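Phenazine-1-carboxylate N-methyltransferase (Pseudomonas aeruginosa, PDB 2IP2) converts phenazine-1-carboxylate to 5-methylphenazine-1-carboxylate with S-adenosyl-L-methionine as methyl donor, a step in the biosynthesis of the virulence pigment pyocyanine. Local coordinates at residues Y237-I242 with V268-R273; E272-A277 with E325-V330; A250-L255 with V306-R311. All blocks are in the same frame, centred on the assembly; numbering follows the deposited sequence.

Interaction 1 of 3, residues Y237-I242 with V268-R273; sequences YLLSRI and VVVIER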
# COMPACT_ATOMS: atom_id res chain seq x y z
N TYR A 237 -12.83 -35.51 -6.96
CA TYR A 237 -13.52 -34.83 -5.82
C TYR A 237 -12.74 -33.54 -5.53
O TYR A 237 -11.62 -33.59 -5.06
CB TYR A 237 -13.54 -35.71 -4.57
CG TYR A 237 -14.62 -36.78 -4.75
CD1 TYR A 237 -14.43 -37.84 -5.66
CD2 TYR A 237 -15.82 -36.69 -4.04
CE1 TYR A 237 -15.46 -38.79 -5.84
CE2 TYR A 237 -16.83 -37.64 -4.22
CZ TYR A 237 -16.64 -38.68 -5.12
OH TYR A 237 -17.67 -39.60 -5.32
N LEU A 238 -13.39 -32.42 -5.81
CA LEU A 238 -12.77 -31.08 -5.69
C LEU A 238 -13.17 -30.54 -4.34
O LEU A 238 -14.37 -30.46 -4.04
CB LEU A 238 -13.37 -30.21 -6.78
CG LEU A 238 -13.15 -30.71 -8.20
CD1 LEU A 238 -14.24 -30.10 -9.10
CD2 LEU A 238 -11.71 -30.54 -8.68
N LEU A 239 -12.16 -30.16 -3.54
CA LEU A 239 -12.31 -29.60 -2.21
C LEU A 239 -11.69 -28.19 -2.26
O LEU A 239 -10.51 -28.04 -2.01
CB LEU A 239 -11.54 -30.48 -1.16
CG LEU A 239 -12.32 -31.64 -0.53
CD1 LEU A 239 -13.03 -32.50 -1.59
CD2 LEU A 239 -11.42 -32.52 0.39
N SER A 240 -12.48 -27.20 -2.69
CA SER A 240 -11.95 -25.86 -2.98
C SER A 240 -12.31 -24.97 -1.83
O SER A 240 -13.51 -24.78 -1.53
CB SER A 240 -12.53 -25.32 -4.29
OG SER A 240 -12.20 -23.95 -4.54
N ARG A 241 -11.29 -24.44 -1.18
CA ARG A 241 -11.50 -23.53 -0.06
C ARG A 241 -12.50 -24.11 0.95
O ARG A 241 -13.38 -23.40 1.41
CB ARG A 241 -12.01 -22.17 -0.57
CG ARG A 241 -11.03 -21.48 -1.46
CD ARG A 241 -11.30 -19.96 -1.52
NE ARG A 241 -11.95 -19.53 -2.76
CZ ARG A 241 -11.31 -19.39 -3.93
NH1 ARG A 241 -10.01 -19.68 -4.02
NH2 ARG A 241 -11.97 -18.98 -5.02
N ILE A 242 -12.37 -25.40 1.25
CA ILE A 242 -13.30 -26.05 2.15
C ILE A 242 -12.57 -26.60 3.39
O ILE A 242 -13.07 -26.47 4.48
CB ILE A 242 -14.21 -27.09 1.40
CG1 ILE A 242 -15.57 -27.23 2.11
CG2 ILE A 242 -13.51 -28.43 1.23
CD1 ILE A 242 -16.58 -26.05 1.88
N VAL A 268 -8.77 -37.07 -5.04
CA VAL A 268 -9.25 -35.93 -4.27
C VAL A 268 -8.30 -34.78 -4.63
O VAL A 268 -7.07 -34.98 -4.75
CB VAL A 268 -9.29 -36.20 -2.75
CG1 VAL A 268 -9.25 -34.91 -1.95
CG2 VAL A 268 -10.55 -37.02 -2.38
N VAL A 269 -8.88 -33.60 -4.86
CA VAL A 269 -8.11 -32.45 -5.32
C VAL A 269 -8.45 -31.28 -4.38
O VAL A 269 -9.60 -30.83 -4.32
CB VAL A 269 -8.46 -32.08 -6.80
CG1 VAL A 269 -7.81 -30.68 -7.20
CG2 VAL A 269 -8.02 -33.21 -7.78
N VAL A 270 -7.45 -30.86 -3.59
CA VAL A 270 -7.63 -29.80 -2.63
C VAL A 270 -7.09 -28.51 -3.28
O VAL A 270 -5.95 -28.46 -3.79
CB VAL A 270 -6.82 -30.09 -1.38
CG1 VAL A 270 -6.91 -28.92 -0.41
CG2 VAL A 270 -7.27 -31.43 -0.70
N ILE A 271 -7.94 -27.49 -3.33
CA ILE A 271 -7.53 -26.22 -3.95
C ILE A 271 -7.61 -25.23 -2.83
O ILE A 271 -8.71 -24.99 -2.33
CB ILE A 271 -8.50 -25.83 -5.09
CG1 ILE A 271 -8.53 -26.92 -6.15
CG2 ILE A 271 -8.11 -24.48 -5.69
CD1 ILE A 271 -9.87 -26.99 -6.87
N GLU A 272 -6.45 -24.69 -2.38
CA GLU A 272 -6.44 -23.84 -1.20
C GLU A 272 -5.17 -23.03 -1.14
O GLU A 272 -4.14 -23.46 -1.66
CB GLU A 272 -6.64 -24.64 0.10
CG GLU A 272 -7.53 -23.84 1.12
CD GLU A 272 -8.49 -24.67 1.93
OE1 GLU A 272 -8.13 -25.78 2.37
OE2 GLU A 272 -9.64 -24.20 2.17
N ARG A 273 -5.20 -21.84 -0.55
CA ARG A 273 -3.89 -21.20 -0.33
C ARG A 273 -3.21 -21.87 0.86
O ARG A 273 -3.80 -21.99 1.90
CB ARG A 273 -4.00 -19.73 0.03
CG ARG A 273 -4.59 -18.87 -1.00
CD ARG A 273 -4.12 -17.38 -0.68
NE ARG A 273 -4.54 -16.63 -1.84
CZ ARG A 273 -5.64 -15.91 -1.85
NH1 ARG A 273 -6.33 -15.78 -0.72
NH2 ARG A 273 -5.98 -15.29 -2.96
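The carboxylate of Glu272 meets Arg241 through one oxygen: OE2 lies 3.0 Å from Arg241 CA. This oxygen also accepts a weak hydrogen bond from Gly244 N. The other flat group, the Tyr237 ring, leads away from the neighbouring strand; of this side chain, CB makes the contact, 3.9 Å from Val268 CG2, while the backbone O accepts from Val269 N. Its OH is held by Pro231 O and Gly234 N. Between these two ends the strands run parallel, their axes 18° apart, and are joined by four backbone hydrogen bonds, among them Arg241 N to Ile271 O (2.9 Å) and Ile271 N to Leu239 O (2.9 Å). Side chains alternate between faces. On one, Leu238 and Val269 lie side by side, CD2 to CB 4.1 Å, and Ser240 CB rests 4.1 Å from Ile271 CD1; Leu181 of helix 180-188 packs on Leu238, Ser240 and Ile271, and helix 154-163 adds Phe157 and Ile160. On the other, Leu239 CD2 slants over to Val268 CG1 at 4.0 Å, beneath helix 248-261. Strand 236-240, that helix and strand 267-272 form a beta-alpha-beta crossover of the Rossmann-like class I methyltransferase fold. Arg241, where the first strand has ended, is predicted to bind S-adenosyl-L-methionine, in keeping with the cofactor site lying at the C-terminal ends of parallel strands.

Interaction 2 of 3, residues E272-A277 with E325-V330; sequences ERTISA and ETRMIV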
# COMPACT_ATOMS: atom_id res chain seq x y z
N GLU A 272 -6.45 -24.69 -2.38
CA GLU A 272 -6.44 -23.84 -1.20
C GLU A 272 -5.17 -23.03 -1.14
O GLU A 272 -4.14 -23.46 -1.66
CB GLU A 272 -6.64 -24.64 0.10
CG GLU A 272 -7.53 -23.84 1.12
CD GLU A 272 -8.49 -24.67 1.93
OE1 GLU A 272 -8.13 -25.78 2.37
OE2 GLU A 272 -9.64 -24.20 2.17
N ARG A 273 -5.20 -21.84 -0.55
CA ARG A 273 -3.89 -21.20 -0.33
C ARG A 273 -3.21 -21.87 0.86
O ARG A 273 -3.80 -21.99 1.90
CB ARG A 273 -4.00 -19.73 0.03
CG ARG A 273 -4.59 -18.87 -1.00
CD ARG A 273 -4.12 -17.38 -0.68
NE ARG A 273 -4.54 -16.63 -1.84
CZ ARG A 273 -5.64 -15.91 -1.85
NH1 ARG A 273 -6.33 -15.78 -0.72
NH2 ARG A 273 -5.98 -15.29 -2.96
N THR A 274 -1.98 -22.32 0.70
CA THR A 274 -1.27 -22.84 1.88
C THR A 274 0.04 -22.05 2.04
O THR A 274 0.55 -21.55 1.06
CB THR A 274 -0.93 -24.34 1.76
OG1 THR A 274 -0.01 -24.52 0.66
CG2 THR A 274 -2.16 -25.18 1.51
N ILE A 275 0.59 -22.01 3.25
CA ILE A 275 1.82 -21.33 3.55
C ILE A 275 2.97 -22.37 3.58
O ILE A 275 2.88 -23.37 4.29
CB ILE A 275 1.71 -20.60 4.95
CG1 ILE A 275 0.44 -19.76 5.09
CG2 ILE A 275 2.93 -19.79 5.25
CD1 ILE A 275 0.31 -18.57 4.13
N SER A 276 3.99 -22.18 2.75
CA SER A 276 5.23 -22.94 2.87
C SER A 276 5.83 -22.63 4.25
O SER A 276 6.25 -21.50 4.50
CB SER A 276 6.17 -22.58 1.72
OG SER A 276 5.53 -22.76 0.46
N ALA A 277 5.84 -23.62 5.13
CA ALA A 277 6.38 -23.49 6.50
C ALA A 277 7.84 -23.02 6.61
O ALA A 277 8.18 -22.31 7.54
CB ALA A 277 6.18 -24.78 7.28
N GLU A 325 -1.43 -17.09 -5.47
CA GLU A 325 -0.97 -17.79 -4.28
C GLU A 325 -1.86 -18.98 -3.87
O GLU A 325 -1.96 -19.30 -2.69
CB GLU A 325 -0.75 -16.80 -3.10
CG GLU A 325 0.36 -15.74 -3.31
CD GLU A 325 1.76 -16.33 -3.48
OE1 GLU A 325 2.04 -17.39 -2.89
OE2 GLU A 325 2.59 -15.72 -4.19
N THR A 326 -2.47 -19.67 -4.84
CA THR A 326 -3.32 -20.83 -4.46
C THR A 326 -2.62 -22.12 -4.85
O THR A 326 -1.77 -22.13 -5.74
CB THR A 326 -4.77 -20.79 -5.03
OG1 THR A 326 -5.32 -22.12 -5.17
CG2 THR A 326 -4.82 -20.14 -6.35
N ARG A 327 -2.93 -23.20 -4.15
CA ARG A 327 -2.22 -24.46 -4.39
C ARG A 327 -3.22 -25.45 -4.88
O ARG A 327 -4.38 -25.42 -4.45
CB ARG A 327 -1.68 -25.00 -3.10
CG ARG A 327 -0.29 -25.49 -3.23
CD ARG A 327 0.58 -24.58 -2.36
NE ARG A 327 1.81 -24.20 -3.02
CZ ARG A 327 2.76 -23.47 -2.44
NH1 ARG A 327 2.64 -23.05 -1.18
NH2 ARG A 327 3.84 -23.17 -3.12
N MET A 328 -2.76 -26.38 -5.72
CA MET A 328 -3.63 -27.51 -6.10
C MET A 328 -2.89 -28.74 -5.61
O MET A 328 -1.76 -28.96 -6.03
CB MET A 328 -3.83 -27.59 -7.61
CG MET A 328 -4.71 -28.84 -8.03
SD MET A 328 -4.96 -28.95 -9.83
CE MET A 328 -3.36 -29.60 -10.32
N ILE A 329 -3.51 -29.49 -4.72
CA ILE A 329 -2.89 -30.73 -4.18
C ILE A 329 -3.76 -31.92 -4.67
O ILE A 329 -4.92 -32.04 -4.26
CB ILE A 329 -2.80 -30.68 -2.66
CG1 ILE A 329 -1.88 -29.50 -2.21
CG2 ILE A 329 -2.28 -32.00 -2.07
CD1 ILE A 329 -2.09 -29.09 -0.72
N VAL A 330 -3.17 -32.78 -5.53
CA VAL A 330 -3.87 -33.97 -6.01
C VAL A 330 -3.44 -35.20 -5.18
O VAL A 330 -2.23 -35.45 -4.99
CB VAL A 330 -3.68 -34.19 -7.53
CG1 VAL A 330 -4.57 -35.36 -8.01
CG2 VAL A 330 -4.07 -32.91 -8.30
O HOH W 1 -0.63 -21.30 -1.84
O HOH W 2 4.64 -20.38 -1.29
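Thr274 and Arg327 are brought together by their torsions: chi1 of Thr274 (64°) sets OG1 between its backbone N and carbonyl carbon, and bends at chi2 (115°) and chi3 carry the Arg327 chain across it. The two side chains meet at about a right angle, Thr274 OG1 lying 3.1 Å from Arg327 CD and in the guanidinium plane, at its edge. The hydroxyl's hydrogen bond is made with Thr302 OG1, while Arg327 NH2 forms a salt bridge with Asp321; each polar end is therefore fixed by a residue beyond the two segments. The contact marks where parallel strand 267-272 gives way to a loop beside antiparallel strand 326-333, within the 3-2-1-4-5-7-6 sheet order characteristic of class I methyltransferases. A single antiparallel hydrogen-bonded pair shows this pairing: Glu272 N donates to Arg327 O at 3.0 Å, and Arg327 N returns a bond of 2.8 Å to Glu272 O. Over the touching parts the end-to-end directions are 102° apart, and after the pair water 1 joins the chains, accepting from Thr274 N (3.1 Å) and donating to Glu325 O. Thr274 also places CG2 4.5 Å from Ile329 CD1, the start of an apolar layer continued by Val305 of helix 302-311. Next to the pair, Arg273 runs extended from CG to NE across Glu325. Its guanidinium makes a cation-pi contact with Trp287, and NE is hydrogen-bonded to Met324 O. Glu325 turns its carboxylate elsewhere, OE1 bonding to Ser281 OG, and offers its backbone instead: Glu325 O sits 3.2 Å from Arg273 CG, at the edge of the guanidinium and near its plane.

Interaction 3 of 3, residues A250-L255 with V306-R311; sequences ASLRLL and VDLLGR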
# COMPACT_ATOMS: atom_id res chain seq x y z
N ALA A 250 -13.68 -32.88 11.72
CA ALA A 250 -14.51 -32.60 10.54
C ALA A 250 -13.79 -32.93 9.24
O ALA A 250 -14.38 -33.55 8.34
CB ALA A 250 -15.04 -31.13 10.56
N SER A 251 -12.49 -32.59 9.16
CA SER A 251 -11.71 -32.87 7.96
C SER A 251 -11.55 -34.35 7.75
O SER A 251 -11.51 -34.81 6.60
CB SER A 251 -10.32 -32.20 7.98
OG SER A 251 -10.42 -30.78 8.09
N LEU A 252 -11.45 -35.12 8.84
CA LEU A 252 -11.27 -36.55 8.65
C LEU A 252 -12.61 -37.18 8.26
O LEU A 252 -12.62 -38.12 7.46
CB LEU A 252 -10.63 -37.22 9.90
CG LEU A 252 -9.13 -37.05 10.23
CD1 LEU A 252 -8.83 -37.86 11.49
CD2 LEU A 252 -8.17 -37.48 9.10
N ARG A 253 -13.73 -36.65 8.75
CA ARG A 253 -15.03 -37.16 8.28
C ARG A 253 -15.19 -36.91 6.77
O ARG A 253 -15.56 -37.81 6.03
CB ARG A 253 -16.24 -36.58 9.00
CG ARG A 253 -16.38 -36.88 10.52
CD ARG A 253 -17.83 -36.61 11.02
NE ARG A 253 -18.80 -37.47 10.33
CZ ARG A 253 -19.10 -38.73 10.68
NH1 ARG A 253 -18.54 -39.28 11.76
NH2 ARG A 253 -19.98 -39.42 9.97
N LEU A 254 -14.85 -35.71 6.31
CA LEU A 254 -15.01 -35.36 4.90
C LEU A 254 -14.11 -36.26 4.02
O LEU A 254 -14.55 -36.87 3.02
CB LEU A 254 -14.66 -33.86 4.69
CG LEU A 254 -14.67 -33.44 3.23
CD1 LEU A 254 -16.11 -33.47 2.72
CD2 LEU A 254 -14.08 -32.02 3.15
N LEU A 255 -12.86 -36.35 4.39
CA LEU A 255 -11.90 -37.11 3.63
C LEU A 255 -12.28 -38.59 3.53
O LEU A 255 -12.08 -39.21 2.48
CB LEU A 255 -10.49 -36.93 4.19
CG LEU A 255 -9.90 -35.52 3.98
CD1 LEU A 255 -8.61 -35.39 4.78
CD2 LEU A 255 -9.68 -35.26 2.51
N VAL A 306 -0.79 -31.87 3.63
CA VAL A 306 -0.28 -33.16 3.19
C VAL A 306 -0.45 -34.20 4.32
O VAL A 306 -0.98 -35.32 4.06
CB VAL A 306 1.18 -33.01 2.72
CG1 VAL A 306 1.88 -34.34 2.60
CG2 VAL A 306 1.26 -32.21 1.36
N ASP A 307 -0.07 -33.83 5.54
CA ASP A 307 -0.20 -34.74 6.70
C ASP A 307 -1.66 -35.07 7.05
O ASP A 307 -1.98 -36.18 7.48
CB ASP A 307 0.46 -34.13 7.94
CG ASP A 307 1.95 -34.16 7.87
OD1 ASP A 307 2.50 -34.79 6.93
OD2 ASP A 307 2.57 -33.49 8.73
N LEU A 308 -2.54 -34.10 6.87
CA LEU A 308 -3.96 -34.29 7.12
C LEU A 308 -4.52 -35.25 6.09
O LEU A 308 -5.33 -36.15 6.44
CB LEU A 308 -4.69 -32.94 7.12
CG LEU A 308 -6.22 -32.99 7.25
CD1 LEU A 308 -6.75 -33.71 8.51
CD2 LEU A 308 -6.84 -31.57 7.16
N LEU A 309 -4.09 -35.08 4.84
CA LEU A 309 -4.49 -35.99 3.73
C LEU A 309 -4.10 -37.43 4.03
O LEU A 309 -4.96 -38.32 3.92
CB LEU A 309 -3.87 -35.56 2.40
CG LEU A 309 -4.60 -34.32 1.79
CD1 LEU A 309 -3.87 -33.87 0.52
CD2 LEU A 309 -6.05 -34.64 1.48
N GLY A 310 -2.84 -37.64 4.42
CA GLY A 310 -2.34 -38.96 4.85
C GLY A 310 -3.16 -39.55 5.98
O GLY A 310 -3.49 -40.73 5.93
N ARG A 311 -3.52 -38.73 6.97
CA ARG A 311 -4.30 -39.18 8.13
C ARG A 311 -5.66 -39.65 7.62
O ARG A 311 -6.27 -40.58 8.17
CB ARG A 311 -4.47 -38.03 9.10
CG ARG A 311 -4.13 -38.29 10.56
CD ARG A 311 -3.17 -37.25 11.12
NE ARG A 311 -3.72 -35.88 11.20
CZ ARG A 311 -3.01 -34.78 10.92
NH1 ARG A 311 -1.75 -34.87 10.51
NH2 ARG A 311 -3.58 -33.60 11.06
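Helices 250-255 and 306-311 approach to 9.8 Å between axes and diverge by 58° in direction, the nearest CA atoms being those of Leu252 with Arg311 and of Leu255 with Leu309. Both belong to the helical layer on one side of the Rossmann-like sheet: helix 248-261 is the crossover between strands 236-240 and 267-272, and helix 302-311 leads to strand 314-322. The contact is carried mainly by aliphatic side-chain carbons, without a hydrogen bond between the segments. Leu308 is the central side chain. With CG anti to its backbone N (chi1 175°), its end comes closer to the other helix and touches three residues. Leu308 CD2 lies 3.6 Å from Ser251 CB, its CD1 meets Leu252 CD2 at 4.1 Å, and its CG is 4.2 Å from Leu255 CD1, the Leu255 and Leu308 side chains crossing at a slant. The Ser251 hydroxyl is hydrogen-bonded to Asp247 O, just before its helix begins. On the sheet side, Leu255 and Leu309 cross at about a right angle and touch through their CD2 atoms, at 3.8 Å; Leu255 also packs on Leu239 and Leu309 on Val316, linking the helices to the strands. The opposite margin is formed by Leu252, whose CD2 abuts Arg311 CB at 3.7 Å. Here the arginine contributes CB and its backbone carbonyl carbon, and its NH2 goes to a salt bridge with Glu248 of the facing helix. Bends at chi2 and chi3 fold the guanidinium back over its own helix, where Leu308 CA stands 3.9 Å above the plane, over its centre.

How the interactions relate
Interactions 1 and 2 share Glu272 and Arg273 and meet in the same sheet, where Val270 O and Ile329 N probably form a hydrogen bond. Interaction 1 is mostly buried and held by regular parallel backbone bonding; interaction 2 is partly buried and joins one antiparallel pair to arginine side chains and a bridging water as strand becomes loop. Interaction 3 is buried but mainly apolar across its helices, and it touches the other two: Leu239 CD2 meets Leu254 and Leu255, while Ile329 CG2 packs 3.6 Å from Leu309 CD1. Helix 248-261 of interaction 3 connects the strands of interaction 1. Interaction 1 holds Arg241, one of the predicted cofactor-binding residues; interaction 3 lies away from them.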